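Local structure of putative membrane anchored protein (Corynebacterium diphtheriae, 3LSO) at residues F49-E54 and A67-K72; R95-K100 and I155-I160; D297-L302 and V433-N438; V324-L329 and F429-Y434; V227-N232 and I262-I267. The protein is of unknown function but, with a probable signal sequence and transmembrane helix, is likely a membrane-held protein with an elongated all-beta region outside the cell. All blocks are in the same frame, centred on the assembly; numbering follows the deposited sequence.

Interaction 1. Residues F49-E54 and A67-K72; sequences FSAEFE and ALIKIK
Phe53 and Ile69, partners in a non-hydrogen-bonded antiparallel pair, make the apolar centre. Their side chains run side by side in the same direction, and CG1 of Ile69 lies over one face of the Phe53 ring, 3.7 Å from the ring centroid and only 14° off the normal; CD1 of Ile69 reaches on to CZ of Phe53 (3.6 Å). Setting CG1 of Ile69 anti to the carbonyl carbon (chi1 -57°) brings the longer branch against the ring face. At the next non-hydrogen-bonded pair, the methyl of Ala51 meets CG1 of Ile71 at 4.1 Å. Backbone ladder bonds flank these pairs, among them Glu52 N to Lys70 O (3.0 Å). The opposite face is mostly polar, with Glu52, Glu54 and Lys70 beside Leu68: extended Lys70 crosses Glu54, its CE 3.5 Å from OE2 of Glu54, while NZ of Lys70 makes a long salt bridge to the same oxygen (3.7 Å). Both segments lie in the DIP2116-like N-terminal domain (E-set clan). Strand 25-36 flanks 49-54 and strand 132-146 flanks 67-72; against the apolar face come Ile94 and Ile96 of strand 87-97, and Phe184, whose ring meets that of Phe53 with the planes about 15° apart.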
# COMPACT_ATOMS: atom_id res chain seq x y z
N PHE B 49 1.11 -39.69 16.90
CA PHE B 49 1.70 -38.44 17.40
C PHE B 49 0.88 -37.24 16.98
O PHE B 49 0.92 -36.85 15.82
CB PHE B 49 3.12 -38.30 16.86
CG PHE B 49 3.78 -36.99 17.20
CD1 PHE B 49 4.38 -36.80 18.45
CD2 PHE B 49 3.84 -35.96 16.26
CE1 PHE B 49 5.02 -35.58 18.77
CE2 PHE B 49 4.49 -34.74 16.58
CZ PHE B 49 5.07 -34.55 17.84
N SER B 50 0.17 -36.65 17.94
CA SER B 50 -0.75 -35.55 17.65
C SER B 50 -0.26 -34.19 18.19
O SER B 50 0.03 -34.05 19.38
CB SER B 50 -2.15 -35.88 18.16
OG SER B 50 -2.13 -36.22 19.54
N ALA B 51 -0.19 -33.19 17.30
CA ALA B 51 0.23 -31.85 17.68
C ALA B 51 -0.52 -30.75 16.92
O ALA B 51 -0.90 -30.92 15.76
CB ALA B 51 1.72 -31.69 17.50
N GLU B 52 -0.71 -29.62 17.59
CA GLU B 52 -1.38 -28.45 17.01
C GLU B 52 -0.42 -27.26 17.01
O GLU B 52 0.05 -26.81 18.07
CB GLU B 52 -2.66 -28.14 17.78
CG GLU B 52 -3.24 -26.76 17.50
CD GLU B 52 -4.65 -26.58 18.04
OE1 GLU B 52 -5.06 -27.32 18.96
OE2 GLU B 52 -5.35 -25.68 17.52
N PHE B 53 -0.13 -26.76 15.82
CA PHE B 53 0.77 -25.62 15.65
C PHE B 53 -0.03 -24.33 15.48
O PHE B 53 -0.35 -23.93 14.36
CB PHE B 53 1.66 -25.86 14.43
CG PHE B 53 2.96 -26.56 14.74
CD1 PHE B 53 2.98 -27.90 15.07
CD2 PHE B 53 4.17 -25.87 14.67
CE1 PHE B 53 4.20 -28.54 15.34
CE2 PHE B 53 5.38 -26.51 14.93
CZ PHE B 53 5.40 -27.83 15.27
N GLU B 54 -0.35 -23.67 16.59
CA GLU B 54 -1.13 -22.44 16.55
C GLU B 54 -0.23 -21.26 16.17
O GLU B 54 0.54 -20.74 16.98
CB GLU B 54 -1.85 -22.20 17.88
CG GLU B 54 -2.78 -23.35 18.30
CD GLU B 54 -3.43 -23.15 19.68
OE1 GLU B 54 -3.18 -22.11 20.34
OE2 GLU B 54 -4.20 -24.04 20.11
N ALA B 67 5.23 -19.33 17.71
CA ALA B 67 4.52 -20.58 17.41
C ALA B 67 4.18 -21.30 18.71
O ALA B 67 5.07 -21.65 19.49
CB ALA B 67 5.36 -21.45 16.51
N LEU B 68 2.88 -21.50 18.95
CA LEU B 68 2.43 -22.27 20.12
C LEU B 68 2.14 -23.74 19.73
O LEU B 68 1.23 -24.03 18.94
CB LEU B 68 1.24 -21.59 20.82
CG LEU B 68 0.66 -22.22 22.11
CD1 LEU B 68 1.66 -22.21 23.30
CD2 LEU B 68 -0.68 -21.60 22.54
N ILE B 69 2.92 -24.65 20.29
CA ILE B 69 2.74 -26.07 20.02
C ILE B 69 2.07 -26.77 21.20
O ILE B 69 2.63 -26.85 22.29
CB ILE B 69 4.08 -26.77 19.72
CG1 ILE B 69 4.77 -26.10 18.52
CG2 ILE B 69 3.84 -28.25 19.47
CD1 ILE B 69 6.28 -26.33 18.45
N LYS B 70 0.85 -27.24 20.97
CA LYS B 70 0.15 -28.07 21.94
C LYS B 70 0.33 -29.54 21.55
O LYS B 70 -0.17 -29.99 20.53
CB LYS B 70 -1.33 -27.67 22.03
CG LYS B 70 -1.57 -26.26 22.56
CD LYS B 70 -3.05 -26.00 22.88
CE LYS B 70 -3.26 -24.57 23.40
NZ LYS B 70 -4.68 -24.32 23.77
N ILE B 71 1.09 -30.28 22.35
CA ILE B 71 1.29 -31.70 22.10
C ILE B 71 0.41 -32.56 23.01
O ILE B 71 0.54 -32.54 24.25
CB ILE B 71 2.76 -32.12 22.22
CG1 ILE B 71 3.60 -31.42 21.15
CG2 ILE B 71 2.90 -33.62 22.05
CD1 ILE B 71 5.10 -31.60 21.30
N LYS B 72 -0.48 -33.32 22.38
CA LYS B 72 -1.42 -34.18 23.07
C LYS B 72 -0.68 -35.39 23.66
O LYS B 72 0.17 -36.01 23.00
CB LYS B 72 -2.52 -34.61 22.10
CG LYS B 72 -3.82 -35.08 22.74
CD LYS B 72 -4.82 -33.95 22.96
CE LYS B 72 -6.15 -34.53 23.37
NZ LYS B 72 -6.81 -33.68 24.37

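Interaction 2. Residues R95-K100 and I155-I160; sequences RINVGK and IPEKTI
The guanidinium of Arg95 meets Thr159 at its edge: NH1 of Arg95 gives a hydrogen bond to the backbone O of Thr159 (3.1 Å), the acceptor lying in the guanidinium plane. A water also sits at this edge, accepting from the same NH1 and from Thr159 N while donating to OE1 of Glu157 (2.9 Å from the water oxygen). It thereby links the two charged groups, whose direct salt bridge, NH1 of Arg95 to OE1 of Glu157, is long at 3.9 Å and whose planes are 55° apart. The bend in the arginine at chi3 (71°) turns its head back toward the 158-159 corner. There strand 150-167 changes direction, and the N-H of Arg95 reaches past it to Ile160 O (2.9 Å), while the bond from Glu157 N to Arg95 O is weak. Strands 87-97 and 150-167 pair antiparallel here, splayed to 136° between their short axes, within the E-set-clan domain. Further along, Asn97 N bonds to Ile155 O (2.8 Å), and OD1 of Asn97 accepts from Gly99 N (3.1 Å), an Asx turn where the strand gives way to loop. On the inner side Ile96 CD1 touches Ile160 CD1 at 3.8 Å, near Phe53 and Phe49 of strand 41-54.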
# COMPACT_ATOMS: atom_id res chain seq x y z
N ARG B 95 11.51 -33.32 16.05
CA ARG B 95 12.18 -32.80 14.88
C ARG B 95 11.18 -32.44 13.81
O ARG B 95 10.40 -33.28 13.34
CB ARG B 95 13.20 -33.81 14.40
CG ARG B 95 14.12 -34.22 15.52
CD ARG B 95 15.08 -35.27 15.11
NE ARG B 95 16.10 -34.74 14.21
CZ ARG B 95 16.19 -35.08 12.93
NH1 ARG B 95 15.31 -35.93 12.40
NH2 ARG B 95 17.16 -34.56 12.19
N ILE B 96 11.18 -31.16 13.45
CA ILE B 96 10.24 -30.65 12.48
C ILE B 96 11.09 -30.12 11.36
O ILE B 96 12.13 -29.52 11.60
CB ILE B 96 9.38 -29.50 13.08
CG1 ILE B 96 8.66 -29.92 14.36
CG2 ILE B 96 8.40 -28.93 12.06
CD1 ILE B 96 7.85 -31.17 14.26
N ASN B 97 10.66 -30.38 10.13
CA ASN B 97 11.25 -29.76 8.96
C ASN B 97 10.67 -28.36 8.83
O ASN B 97 9.45 -28.21 8.68
CB ASN B 97 10.95 -30.58 7.70
CG ASN B 97 11.78 -30.15 6.49
OD1 ASN B 97 12.27 -29.03 6.40
ND2 ASN B 97 11.92 -31.06 5.54
N VAL B 98 11.52 -27.35 8.91
CA VAL B 98 11.04 -25.97 8.78
C VAL B 98 11.54 -25.26 7.54
O VAL B 98 11.14 -24.14 7.28
CB VAL B 98 11.35 -25.10 10.02
CG1 VAL B 98 10.65 -25.66 11.25
CG2 VAL B 98 12.86 -24.98 10.23
N GLY B 99 12.42 -25.91 6.78
CA GLY B 99 13.00 -25.29 5.60
C GLY B 99 14.02 -24.23 5.97
O GLY B 99 14.16 -23.86 7.13
N LYS B 100 14.72 -23.73 4.96
CA LYS B 100 15.87 -22.86 5.21
C LYS B 100 15.57 -21.36 5.27
O LYS B 100 16.49 -20.56 5.23
CB LYS B 100 17.00 -23.18 4.20
CG LYS B 100 17.87 -24.40 4.61
CD LYS B 100 18.39 -25.21 3.42
CE LYS B 100 18.61 -26.68 3.82
NZ LYS B 100 19.18 -27.52 2.72
N ILE B 155 6.76 -29.38 7.53
CA ILE B 155 6.62 -30.83 7.39
C ILE B 155 7.18 -31.48 8.65
O ILE B 155 8.05 -30.91 9.28
CB ILE B 155 7.45 -31.34 6.17
CG1 ILE B 155 7.24 -30.45 4.94
CG2 ILE B 155 7.15 -32.81 5.84
CD1 ILE B 155 5.79 -30.26 4.53
N PRO B 156 6.66 -32.67 9.03
CA PRO B 156 7.44 -33.45 10.01
C PRO B 156 8.73 -34.01 9.41
O PRO B 156 8.85 -34.11 8.18
CB PRO B 156 6.49 -34.60 10.40
CG PRO B 156 5.45 -34.65 9.32
CD PRO B 156 5.33 -33.24 8.79
N GLU B 157 9.69 -34.34 10.25
CA GLU B 157 10.91 -35.00 9.81
C GLU B 157 10.66 -36.50 9.79
O GLU B 157 9.87 -37.01 10.57
CB GLU B 157 12.10 -34.64 10.70
CG GLU B 157 12.96 -33.45 10.18
CD GLU B 157 13.84 -33.83 8.98
OE1 GLU B 157 14.10 -35.05 8.77
OE2 GLU B 157 14.29 -32.92 8.24
N LYS B 158 11.32 -37.21 8.87
CA LYS B 158 11.19 -38.66 8.79
C LYS B 158 11.37 -39.30 10.18
O LYS B 158 10.58 -40.17 10.56
CB LYS B 158 12.17 -39.23 7.76
CG LYS B 158 12.11 -40.75 7.55
CD LYS B 158 11.00 -41.16 6.58
CE LYS B 158 10.81 -42.69 6.53
NZ LYS B 158 11.52 -43.32 5.38
N THR B 159 12.38 -38.86 10.93
CA THR B 159 12.55 -39.25 12.33
C THR B 159 12.01 -38.14 13.22
O THR B 159 12.73 -37.23 13.63
CB THR B 159 14.02 -39.56 12.70
OG1 THR B 159 14.55 -40.54 11.78
CG2 THR B 159 14.13 -40.10 14.12
N ILE B 160 10.73 -38.24 13.51
CA ILE B 160 10.01 -37.16 14.16
C ILE B 160 10.36 -37.03 15.63
O ILE B 160 10.24 -35.96 16.22
CB ILE B 160 8.47 -37.31 13.97
CG1 ILE B 160 7.70 -36.32 14.83
CG2 ILE B 160 8.01 -38.69 14.32
CD1 ILE B 160 7.52 -35.00 14.16
O HOH W 1 14.88 -37.55 9.98

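Interaction 3. Residues D297-L302 and V433-N438; sequences DSYTGL and VYKYSN
A buried polar cluster bridges two facing sheets here, near the end of a beta-sandwich-like domain, where Asp297 and Tyr299 reach across to Lys435 and Tyr436. The backbones stay well apart, CA of Asp297 lying 10.3 Å from CA of Lys435, and side chains coming from opposite directions span the distance. Lys435 sets out with CG between its backbone N and carbonyl carbon (chi1 68°) and then runs fully extended, which carries its ammonium group to the far sheet. There NZ of Lys435 forms a salt bridge with OD2 of Asp297 (2.7 Å), on the anti lone pair of that oxygen, and donates to OH of Tyr299 (2.9 Å). OD2 of Asp297 takes a second bond from OH of Tyr436 (2.9 Å), which meets it from above the carboxylate plane, 68° out of it. Asp295 adds to the network, one oxygen in a salt bridge to Lys435 and the other hydrogen-bonded to Tyr299; Thr296 is a second partner of Tyr436 OH, and Asn331 N bonds to Asp297 OD1. NZ of Lys435 thus meets two carboxylates and a phenol oxygen, which would probably favour the charged form. Next to the polar group, CG1 of Val433 approaches CE2 of Tyr299 at 3.8 Å, at the ring edge. Strand 298-303, outermost in its sheet, pairs with strand 321-329, whereas strand 425-435 lies between strands 335-343 and 440-453.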
# COMPACT_ATOMS: atom_id res chain seq x y z
N ASP B 297 -21.67 26.56 -3.48
CA ASP B 297 -21.99 25.53 -4.45
C ASP B 297 -20.83 24.58 -4.70
O ASP B 297 -19.78 24.70 -4.11
CB ASP B 297 -22.51 26.16 -5.72
CG ASP B 297 -23.71 26.99 -5.46
OD1 ASP B 297 -24.61 26.50 -4.73
OD2 ASP B 297 -23.72 28.13 -5.92
N SER B 298 -21.03 23.60 -5.55
CA SER B 298 -19.92 22.77 -5.93
C SER B 298 -20.07 22.39 -7.41
O SER B 298 -21.14 22.60 -7.98
CB SER B 298 -19.75 21.59 -4.97
OG SER B 298 -20.60 20.52 -5.30
N TYR B 299 -18.99 21.89 -8.01
CA TYR B 299 -18.90 21.70 -9.45
C TYR B 299 -18.44 20.30 -9.86
O TYR B 299 -17.73 19.60 -9.13
CB TYR B 299 -17.91 22.72 -10.03
CG TYR B 299 -18.24 24.14 -9.67
CD1 TYR B 299 -18.07 24.59 -8.38
CD2 TYR B 299 -18.73 25.03 -10.63
CE1 TYR B 299 -18.40 25.87 -8.02
CE2 TYR B 299 -19.08 26.33 -10.29
CZ TYR B 299 -18.90 26.75 -8.97
OH TYR B 299 -19.22 28.03 -8.58
N THR B 300 -18.83 19.91 -11.06
CA THR B 300 -18.33 18.69 -11.71
C THR B 300 -18.18 18.97 -13.23
O THR B 300 -18.40 20.12 -13.69
CB THR B 300 -19.23 17.45 -11.41
OG1 THR B 300 -18.70 16.31 -12.09
CG2 THR B 300 -20.61 17.64 -11.92
N GLY B 301 -17.80 17.95 -14.00
CA GLY B 301 -17.58 18.15 -15.41
C GLY B 301 -17.36 16.85 -16.14
O GLY B 301 -17.48 15.78 -15.55
N LEU B 302 -17.06 16.95 -17.43
CA LEU B 302 -16.84 15.81 -18.29
C LEU B 302 -15.88 16.28 -19.34
O LEU B 302 -15.99 17.43 -19.80
CB LEU B 302 -18.13 15.41 -18.99
CG LEU B 302 -19.31 14.78 -18.24
CD1 LEU B 302 -20.65 15.00 -18.97
CD2 LEU B 302 -19.04 13.31 -18.02
N VAL B 433 -18.23 31.78 -13.42
CA VAL B 433 -19.55 31.95 -12.84
C VAL B 433 -19.75 33.36 -12.35
O VAL B 433 -18.83 33.99 -11.85
CB VAL B 433 -19.81 31.00 -11.67
CG1 VAL B 433 -19.70 29.61 -12.15
CG2 VAL B 433 -18.76 31.20 -10.60
N TYR B 434 -20.98 33.84 -12.48
CA TYR B 434 -21.36 35.12 -11.91
C TYR B 434 -22.73 34.79 -11.36
O TYR B 434 -23.64 34.43 -12.15
CB TYR B 434 -21.43 36.19 -13.00
CG TYR B 434 -22.00 37.52 -12.58
CD1 TYR B 434 -21.72 38.07 -11.32
CD2 TYR B 434 -22.82 38.25 -13.45
CE1 TYR B 434 -22.26 39.31 -10.93
CE2 TYR B 434 -23.36 39.50 -13.08
CZ TYR B 434 -23.07 40.00 -11.82
OH TYR B 434 -23.56 41.21 -11.45
N LYS B 435 -22.88 34.89 -10.03
CA LYS B 435 -24.07 34.39 -9.33
C LYS B 435 -24.23 35.07 -8.00
O LYS B 435 -23.30 35.74 -7.54
CB LYS B 435 -23.94 32.88 -9.10
CG LYS B 435 -22.86 32.47 -8.12
CD LYS B 435 -22.55 31.00 -8.23
CE LYS B 435 -21.62 30.57 -7.11
NZ LYS B 435 -21.44 29.09 -7.07
N TYR B 436 -25.39 34.85 -7.37
CA TYR B 436 -25.72 35.39 -6.04
C TYR B 436 -26.19 36.83 -6.05
O TYR B 436 -25.74 37.63 -6.89
CB TYR B 436 -24.56 35.30 -5.03
CG TYR B 436 -24.10 33.90 -4.74
CD1 TYR B 436 -24.87 32.80 -5.13
CD2 TYR B 436 -22.91 33.68 -4.06
CE1 TYR B 436 -24.44 31.52 -4.87
CE2 TYR B 436 -22.48 32.40 -3.77
CZ TYR B 436 -23.25 31.31 -4.18
OH TYR B 436 -22.83 30.03 -3.90
N SER B 437 -27.12 37.12 -5.13
CA SER B 437 -27.55 38.46 -4.72
C SER B 437 -26.34 39.31 -4.37
O SER B 437 -26.09 40.33 -5.00
CB SER B 437 -28.44 38.30 -3.48
OG SER B 437 -29.47 39.27 -3.37
N ASN B 438 -25.61 38.93 -3.31
CA ASN B 438 -24.31 39.54 -3.01
C ASN B 438 -23.38 38.86 -3.99
O ASN B 438 -22.86 37.77 -3.70
CB ASN B 438 -23.88 39.27 -1.56
CG ASN B 438 -22.82 40.27 -1.06
OD1 ASN B 438 -21.86 40.56 -1.77
ND2 ASN B 438 -22.99 40.80 0.18

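Interaction 4. Residues V324-L329 and F429-Y434; sequences VSASLL and FQMGVY
Met431, a selenomethionine, extends from strand 425-435 toward Ala326 and Leu328. Beyond CB its CG stands anti to the backbone N (chi1 -158°) and comes within 4.4 Å of the methyl of Ala326. The chain continues extended, so that SE of Met431 passes 4.0 Å from CB of Leu328, and the terminal CE ends beside the backbone, 3.4 Å from Ala326 O and 3.8 Å from Leu328 N. The side chain therefore lies against a strip of the opposite strand rather than against a single residue. Two sheets are packed face to face here, as in a beta sandwich: the segments' axes approach to 7.8 Å with their directions 44° apart, and no hydrogen bond joins them. At one end of the layer CG2 of Val324 sits over the centre of the Phe429 ring, a CH-pi contact 3.5 Å from the centroid; the other branch, CG1 of Val324, lies near the root of that ring, 4.0 Å from CG of Phe429. At the other end Leu328 CD1 and Val433 CG1 are more loosely apposed (4.5 Å). Phe416 and Val412 of strand 410-417 extend the apolar layer on one sheet, and Ile340 and Ile342 of strand 335-343 on the other.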
# COMPACT_ATOMS: atom_id res chain seq x y z
N VAL B 324 -16.25 19.12 -23.91
CA VAL B 324 -16.16 19.36 -22.50
C VAL B 324 -17.54 19.72 -22.00
O VAL B 324 -18.34 20.33 -22.71
CB VAL B 324 -15.21 20.54 -22.20
CG1 VAL B 324 -15.27 20.92 -20.77
CG2 VAL B 324 -13.79 20.16 -22.56
N SER B 325 -17.82 19.35 -20.77
CA SER B 325 -19.05 19.70 -20.13
C SER B 325 -18.69 20.20 -18.75
O SER B 325 -17.74 19.70 -18.13
CB SER B 325 -19.91 18.45 -20.02
OG SER B 325 -21.17 18.75 -19.47
N ALA B 326 -19.40 21.20 -18.25
CA ALA B 326 -19.14 21.70 -16.88
C ALA B 326 -20.46 22.00 -16.19
O ALA B 326 -21.32 22.68 -16.77
CB ALA B 326 -18.27 22.91 -16.91
N SER B 327 -20.64 21.50 -14.97
CA SER B 327 -21.90 21.65 -14.28
C SER B 327 -21.71 22.38 -12.97
O SER B 327 -20.83 22.04 -12.21
CB SER B 327 -22.47 20.27 -13.97
OG SER B 327 -23.01 19.63 -15.10
N LEU B 328 -22.54 23.37 -12.68
CA LEU B 328 -22.62 23.91 -11.32
C LEU B 328 -23.73 23.20 -10.59
O LEU B 328 -24.84 23.09 -11.11
CB LEU B 328 -22.91 25.40 -11.38
CG LEU B 328 -23.16 26.23 -10.13
CD1 LEU B 328 -23.37 27.61 -10.62
CD2 LEU B 328 -24.40 25.77 -9.33
N LEU B 329 -23.45 22.74 -9.38
CA LEU B 329 -24.39 21.94 -8.62
C LEU B 329 -24.95 22.74 -7.44
O LEU B 329 -24.28 22.88 -6.44
CB LEU B 329 -23.67 20.69 -8.12
CG LEU B 329 -22.92 19.88 -9.20
CD1 LEU B 329 -22.03 18.82 -8.58
CD2 LEU B 329 -23.86 19.25 -10.26
N PHE B 429 -10.17 22.26 -17.68
CA PHE B 429 -11.03 23.37 -18.03
C PHE B 429 -11.59 24.05 -16.77
O PHE B 429 -11.62 23.46 -15.69
CB PHE B 429 -12.12 22.89 -18.96
CG PHE B 429 -11.60 22.46 -20.28
CD1 PHE B 429 -11.62 23.33 -21.35
CD2 PHE B 429 -11.05 21.20 -20.45
CE1 PHE B 429 -11.13 22.95 -22.57
CE2 PHE B 429 -10.55 20.81 -21.70
CZ PHE B 429 -10.59 21.69 -22.75
N GLN B 430 -12.01 25.31 -16.91
CA GLN B 430 -12.61 26.01 -15.79
C GLN B 430 -14.03 26.37 -16.12
O GLN B 430 -14.39 26.48 -17.30
CB GLN B 430 -11.84 27.29 -15.51
CG GLN B 430 -10.39 27.06 -15.08
CD GLN B 430 -9.63 28.35 -14.84
OE1 GLN B 430 -9.78 29.32 -15.58
NE2 GLN B 430 -8.83 28.37 -13.79
N MSE B 431 -14.84 26.59 -15.09
CA MSE B 431 -16.15 27.26 -15.28
C MSE B 431 -16.03 28.69 -14.77
O MSE B 431 -15.51 28.92 -13.66
CB MSE B 431 -17.27 26.57 -14.51
CG MSE B 431 -18.68 26.85 -15.06
SE MSE B 431 -20.00 25.89 -14.01
CE MSE B 431 -21.40 25.80 -15.30
N GLY B 432 -16.49 29.62 -15.60
CA GLY B 432 -16.68 31.02 -15.18
C GLY B 432 -18.08 31.10 -14.56
O GLY B 432 -19.02 30.51 -15.10
N VAL B 433 -18.23 31.78 -13.42
CA VAL B 433 -19.55 31.95 -12.84
C VAL B 433 -19.75 33.36 -12.35
O VAL B 433 -18.83 33.99 -11.85
CB VAL B 433 -19.81 31.00 -11.67
CG1 VAL B 433 -19.70 29.61 -12.15
CG2 VAL B 433 -18.76 31.20 -10.60
N TYR B 434 -20.98 33.84 -12.48
CA TYR B 434 -21.36 35.12 -11.91
C TYR B 434 -22.73 34.79 -11.36
O TYR B 434 -23.64 34.43 -12.15
CB TYR B 434 -21.43 36.19 -13.00
CG TYR B 434 -22.00 37.52 -12.58
CD1 TYR B 434 -21.72 38.07 -11.32
CD2 TYR B 434 -22.82 38.25 -13.45
CE1 TYR B 434 -22.26 39.31 -10.93
CE2 TYR B 434 -23.36 39.50 -13.08
CZ TYR B 434 -23.07 40.00 -11.82
OH TYR B 434 -23.56 41.21 -11.45

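Interaction 5. Residues V227-N232 and I262-I267; sequences VQFFVN and ITARFI
Phe230 sets its CG anti to its own carbonyl carbon (chi1 -66°), whereas Arg265 sets CG anti to the backbone N (chi1 165°); on the face these residues share, the torsions lay the ring across the start of the arginine chain. CE2 of Phe230 comes to 4.0 Å from CB of Arg265, with the arginine beta-carbon at the ring edge and the ring and guanidinium planes 71° apart. Beside them CB of Phe230 meets CB of Thr263 at 3.8 Å. Polar ends on this face are engaged beyond the pair: Arg265 forms a salt bridge with Asp277, and Thr263 OG1 bonds to Glu279. The C-terminal segment returns here too, Pro462 O accepting from Arg265 NH1 and Leu461 touching Phe230. The opposite face is apolar. There CB of Ala264 touches both CE2 of Phe229 (4.1 Å) and CG1 of Val227 (4.2 Å), and Val231 CG2 packs alongside Ile262 CD1. Reciprocal backbone bonds tie Gln228 to Arg265 and Phe230 to Thr263, for example Phe230 N to Thr263 O at 2.7 Å. Strands 208-214 and 247-253 cover the apolar face with Ile211, Ala213, Ala248, Thr250 and Ile252. Within its sheet the pair has strands 278-285 and 234-241 on its two sides; this order, with a second layer packed opposite, is consistent with an immunoglobulin-like beta sandwich.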
# COMPACT_ATOMS: atom_id res chain seq x y z
N VAL B 227 18.61 9.52 2.99
CA VAL B 227 17.70 9.22 1.88
C VAL B 227 17.98 10.07 0.64
O VAL B 227 18.14 11.28 0.74
CB VAL B 227 16.21 9.38 2.28
CG1 VAL B 227 15.30 9.42 1.06
CG2 VAL B 227 15.79 8.26 3.21
N GLN B 228 18.03 9.42 -0.52
CA GLN B 228 18.16 10.11 -1.79
C GLN B 228 16.81 10.17 -2.48
O GLN B 228 16.19 9.13 -2.73
CB GLN B 228 19.14 9.42 -2.71
CG GLN B 228 19.30 10.14 -4.04
CD GLN B 228 19.88 11.54 -3.87
OE1 GLN B 228 19.16 12.55 -3.88
NE2 GLN B 228 21.20 11.61 -3.69
N PHE B 229 16.35 11.38 -2.77
CA PHE B 229 15.10 11.54 -3.48
C PHE B 229 15.36 11.62 -4.97
O PHE B 229 16.47 11.97 -5.40
CB PHE B 229 14.36 12.78 -3.00
CG PHE B 229 13.80 12.64 -1.61
CD1 PHE B 229 14.51 13.07 -0.52
CD2 PHE B 229 12.57 12.04 -1.41
CE1 PHE B 229 13.99 12.93 0.75
CE2 PHE B 229 12.05 11.91 -0.16
CZ PHE B 229 12.76 12.36 0.93
N PHE B 230 14.35 11.28 -5.75
CA PHE B 230 14.44 11.41 -7.19
C PHE B 230 13.15 12.00 -7.70
O PHE B 230 12.06 11.69 -7.21
CB PHE B 230 14.62 10.05 -7.83
CG PHE B 230 15.92 9.39 -7.52
CD1 PHE B 230 16.96 9.42 -8.43
CD2 PHE B 230 16.09 8.69 -6.34
CE1 PHE B 230 18.17 8.78 -8.16
CE2 PHE B 230 17.30 8.04 -6.06
CZ PHE B 230 18.34 8.10 -6.97
N VAL B 231 13.28 12.85 -8.71
CA VAL B 231 12.14 13.35 -9.43
C VAL B 231 12.33 12.83 -10.83
O VAL B 231 13.43 12.95 -11.39
CB VAL B 231 12.06 14.90 -9.42
CG1 VAL B 231 10.91 15.35 -10.26
CG2 VAL B 231 11.88 15.41 -8.02
N ASN B 232 11.29 12.22 -11.38
CA ASN B 232 11.37 11.62 -12.69
C ASN B 232 12.68 10.90 -12.94
O ASN B 232 13.34 11.10 -13.96
CB ASN B 232 11.04 12.64 -13.77
CG ASN B 232 9.53 12.83 -13.96
OD1 ASN B 232 8.70 12.36 -13.17
ND2 ASN B 232 9.17 13.51 -15.02
N ILE B 262 8.01 10.53 -7.90
CA ILE B 262 8.92 10.75 -6.81
C ILE B 262 9.39 9.39 -6.33
O ILE B 262 8.58 8.46 -6.15
CB ILE B 262 8.24 11.50 -5.65
CG1 ILE B 262 7.48 12.72 -6.17
CG2 ILE B 262 9.26 11.90 -4.59
CD1 ILE B 262 8.34 13.73 -6.95
N THR B 263 10.71 9.28 -6.16
CA THR B 263 11.31 8.06 -5.67
C THR B 263 12.16 8.39 -4.47
O THR B 263 12.86 9.42 -4.48
CB THR B 263 12.11 7.36 -6.77
OG1 THR B 263 11.26 7.16 -7.92
CG2 THR B 263 12.61 6.01 -6.29
N ALA B 264 12.06 7.56 -3.44
CA ALA B 264 12.88 7.69 -2.23
C ALA B 264 13.70 6.43 -2.11
O ALA B 264 13.18 5.31 -2.29
CB ALA B 264 12.01 7.86 -1.00
N ARG B 265 14.99 6.62 -1.80
CA ARG B 265 15.95 5.53 -1.75
C ARG B 265 16.79 5.65 -0.50
O ARG B 265 17.37 6.71 -0.24
CB ARG B 265 16.84 5.55 -2.99
CG ARG B 265 18.08 4.70 -2.85
CD ARG B 265 18.77 4.44 -4.17
NE ARG B 265 17.99 3.54 -4.99
CZ ARG B 265 18.27 3.26 -6.26
NH1 ARG B 265 19.32 3.81 -6.85
NH2 ARG B 265 17.49 2.43 -6.95
N PHE B 266 16.85 4.58 0.28
CA PHE B 266 17.65 4.55 1.51
C PHE B 266 19.14 4.28 1.22
O PHE B 266 19.49 3.34 0.50
CB PHE B 266 17.09 3.54 2.52
CG PHE B 266 17.72 3.62 3.88
CD1 PHE B 266 17.48 4.71 4.71
CD2 PHE B 266 18.54 2.59 4.35
CE1 PHE B 266 18.06 4.79 5.99
CE2 PHE B 266 19.12 2.65 5.63
CZ PHE B 266 18.88 3.75 6.45
N ILE B 267 19.99 5.16 1.76
CA ILE B 267 21.45 5.00 1.74
C ILE B 267 21.92 4.59 3.13
O ILE B 267 21.50 5.16 4.13
CB ILE B 267 22.19 6.31 1.31
CG1 ILE B 267 21.83 6.72 -0.13
CG2 ILE B 267 23.71 6.17 1.48
CD1 ILE B 267 22.34 5.75 -1.24

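How the interactions relate
Along the chain the order is interaction 1, interaction 2, interaction 5, and then interactions 3 and 4, which both end on strand 425-435. Interactions 1 and 2 lie in the N-terminal domain, centres 14 Å apart, and touch through side chains of strand 41-54. Interactions 3 and 4 are 7 Å apart between centres, share Val433 and Tyr434, and use the neighbouring strands 298-303 and 321-329. Interaction 5 sits between these groups, its centre about 46 Å from that of interaction 1 and 39 Å from that of interaction 4. With about 67 Å separating the centres of interactions 1 and 4, the protein is an elongated, bent chain of beta modules, each with its own core.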